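Fatty acid-binding protein homolog (Ascaris suum, PDB 6I8X) binds fatty acids inside a beta-barrel and may sequester potentially toxic fatty acids and their peroxidation products, or help maintain the lipid layer of the eggshell. Local coordinates at residues 7-11 with 12-16. Residues are numbered along the deposited sequence; the frame is centred on the assembly and turned at random.
Sequences KTLPD and KFLGT. With TAM (tris(hydroxyethyl)aminomethane), chain K; EDO (1,2-ethanediol), chain F.
Pro10 and Phe13 meet in a short 3-10 turn that leads into strand 15-23, the first strand of the fatty acid-binding protein beta-barrel. Phe13 N donates to Pro10 O at 3.1 Å, and Leu14 N donates to Asp11 O, also at 3.1 Å. The first bond is the straighter, at 164° against 152°. A water is hydrogen-bonded to Asp11 O and Leu14 O, bridging the end of the turn.

Leu9 packs against Phe13 and Leu14. Its CG is anti to the backbone N (chi1 -173°), and the branches split from there. CD1 approaches Phe13 CB at 4.0 Å, while CD2 meets Leu14 CD2 at 3.9 Å. Leu106 of strand 105-112 touches both Leu9 and Phe13.

Pro10 CB lies 3.5 Å from Lys12 NZ and faces a bound ethanediol. Pro10 CG is 4.1 Å from both Lys12 NZ and Phe13 CD2. Pro10 CD reaches the Phe13 ring at its edge, in plane. Lys12 CB sits over one face of that ring, offset toward the rim. Bends at chi3 and chi4 bring Lys12 NZ to Pro10 CB, and NZ is hydrogen-bonded to Pro103 O.

Leu14, Gly15 and Thr16 line the site of a bound tris(hydroxyethyl)aminomethane. Its O5 stands 3.4 Å from Gly15 CA.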
loop_
_atom_site.group_PDB
_atom_site.type_symbol
_atom_site.label_atom_id
_atom_site.label_comp_id
_atom_site.label_asym_id
_atom_site.label_seq_id
_atom_site.Cartn_x
_atom_site.Cartn_y
_atom_site.Cartn_z
ATOM N N LYS A 7 -8.028 -16.100 -2.345
ATOM C CA LYS A 7 -7.178 -15.973 -1.160
ATOM C C LYS A 7 -7.866 -15.133 -0.071
ATOM O O LYS A 7 -8.603 -14.202 -0.396
ATOM C CB LYS A 7 -5.827 -15.349 -1.531
ATOM C CG LYS A 7 -4.960 -16.256 -2.363
ATOM C CD LYS A 7 -3.559 -15.725 -2.509
ATOM C CE LYS A 7 -2.850 -16.478 -3.613
ATOM N NZ LYS A 7 -1.575 -15.834 -3.986
ATOM N N THR A 8 -7.662 -15.490 1.211
ATOM C CA THR A 8 -8.229 -14.729 2.338
ATOM C C THR A 8 -7.138 -13.831 2.923
ATOM O O THR A 8 -6.008 -14.279 3.130
ATOM C CB THR A 8 -8.935 -15.636 3.382
ATOM O OG1 THR A 8 -10.026 -16.283 2.738
ATOM C CG2 THR A 8 -9.511 -14.845 4.588
ATOM N N LEU A 9 -7.463 -12.561 3.144
ATOM C CA LEU A 9 -6.511 -11.638 3.752
ATOM C C LEU A 9 -6.433 -12.001 5.242
ATOM O O LEU A 9 -7.461 -12.001 5.921
ATOM C CB LEU A 9 -6.963 -10.155 3.555
ATOM C CG LEU A 9 -6.021 -9.016 3.969
ATOM C CD1 LEU A 9 -4.745 -9.018 3.149
ATOM C CD2 LEU A 9 -6.694 -7.663 3.772
ATOM N N PRO A 10 -5.249 -12.385 5.754
ATOM C CA PRO A 10 -5.134 -12.654 7.198
ATOM C C PRO A 10 -5.597 -11.446 8.030
ATOM O O PRO A 10 -5.359 -10.317 7.615
ATOM C CB PRO A 10 -3.626 -12.917 7.381
ATOM C CG PRO A 10 -3.161 -13.339 6.030
ATOM C CD PRO A 10 -3.928 -12.466 5.099
ATOM N N ASP A 11 -6.270 -11.689 9.186
ATOM C CA ASP A 11 -6.794 -10.677 10.123
ATOM C C ASP A 11 -5.737 -9.681 10.600
ATOM O O ASP A 11 -6.079 -8.565 10.972
ATOM C CB ASP A 11 -7.513 -11.332 11.307
ATOM C CG ASP A 11 -8.842 -11.931 10.912
ATOM O OD1 ASP A 11 -9.659 -11.213 10.297
ATOM O OD2 ASP A 11 -9.079 -13.118 11.230
ATOM N N LYS A 12 -4.463 -10.120 10.587
ATOM C CA LYS A 12 -3.203 -9.417 10.847
ATOM C C LYS A 12 -3.200 -8.069 10.095
ATOM O O LYS A 12 -2.671 -7.087 10.587
ATOM C CB LYS A 12 -2.084 -10.254 10.170
ATOM C CG LYS A 12 -0.918 -10.649 11.019
ATOM C CD LYS A 12 0.217 -11.155 10.132
ATOM C CE LYS A 12 0.353 -12.660 10.111
ATOM N NZ LYS A 12 -0.708 -13.302 9.291
ATOM N N PHE A 13 -3.703 -8.072 8.850
ATOM C CA PHE A 13 -3.690 -6.930 7.945
ATOM C C PHE A 13 -4.957 -6.091 7.969
ATOM O O PHE A 13 -4.994 -5.053 7.327
ATOM C CB PHE A 13 -3.371 -7.410 6.521
ATOM C CG PHE A 13 -2.007 -8.046 6.419
ATOM C CD1 PHE A 13 -0.848 -7.273 6.540
ATOM C CD2 PHE A 13 -1.875 -9.416 6.224
ATOM C CE1 PHE A 13 0.418 -7.865 6.485
ATOM C CE2 PHE A 13 -0.605 -10.007 6.146
ATOM C CZ PHE A 13 0.530 -9.228 6.279
ATOM N N LEU A 14 -5.970 -6.508 8.716
ATOM C CA LEU A 14 -7.217 -5.766 8.830
ATOM C C LEU A 14 -7.140 -4.707 9.906
ATOM O O LEU A 14 -6.567 -4.942 10.977
ATOM C CB LEU A 14 -8.422 -6.695 9.096
ATOM C CG LEU A 14 -8.846 -7.622 7.942
ATOM C CD1 LEU A 14 -10.062 -8.465 8.348
ATOM C CD2 LEU A 14 -9.161 -6.834 6.663
ATOM N N GLY A 15 -7.745 -3.561 9.617
ATOM C CA GLY A 15 -7.821 -2.463 10.564
ATOM C C GLY A 15 -7.279 -1.145 10.064
ATOM O O GLY A 15 -7.093 -0.952 8.866
ATOM N N THR A 16 -7.027 -0.252 11.011
ATOM C CA THR A 16 -6.506 1.108 10.853
ATOM C C THR A 16 -5.070 1.153 11.369
ATOM O O THR A 16 -4.796 0.721 12.487
ATOM C CB THR A 16 -7.395 2.117 11.603
ATOM O OG1 THR A 16 -8.726 1.994 11.108
ATOM C CG2 THR A 16 -6.909 3.567 11.428
HETATM C C TAM K . -10.812 -5.042 13.149
HETATM C C1 TAM K . -11.422 -4.239 11.921
HETATM C C2 TAM K . -9.438 -4.316 13.522
HETATM C C3 TAM K . -11.711 -5.231 14.464
HETATM C C4 TAM K . -12.057 -5.073 10.829
HETATM C C5 TAM K . -9.612 -2.876 13.960
HETATM C C6 TAM K . -13.169 -4.871 14.311
HETATM N N TAM K . -10.589 -6.369 12.543
HETATM O O4 TAM K . -12.547 -4.234 9.809
HETATM O O5 TAM K . -8.383 -2.087 13.931
HETATM O O6 TAM K . -13.861 -5.170 15.501
HETATM C C1 EDO F . -6.627 -15.029 10.036
HETATM O O1 EDO F . -5.234 -14.944 9.779
HETATM C C2 EDO F . -7.426 -14.971 8.701
HETATM O O2 EDO F . -8.761 -15.402 8.911
HETATM O O HOH W 1 -5.245 -6.744 12.882
#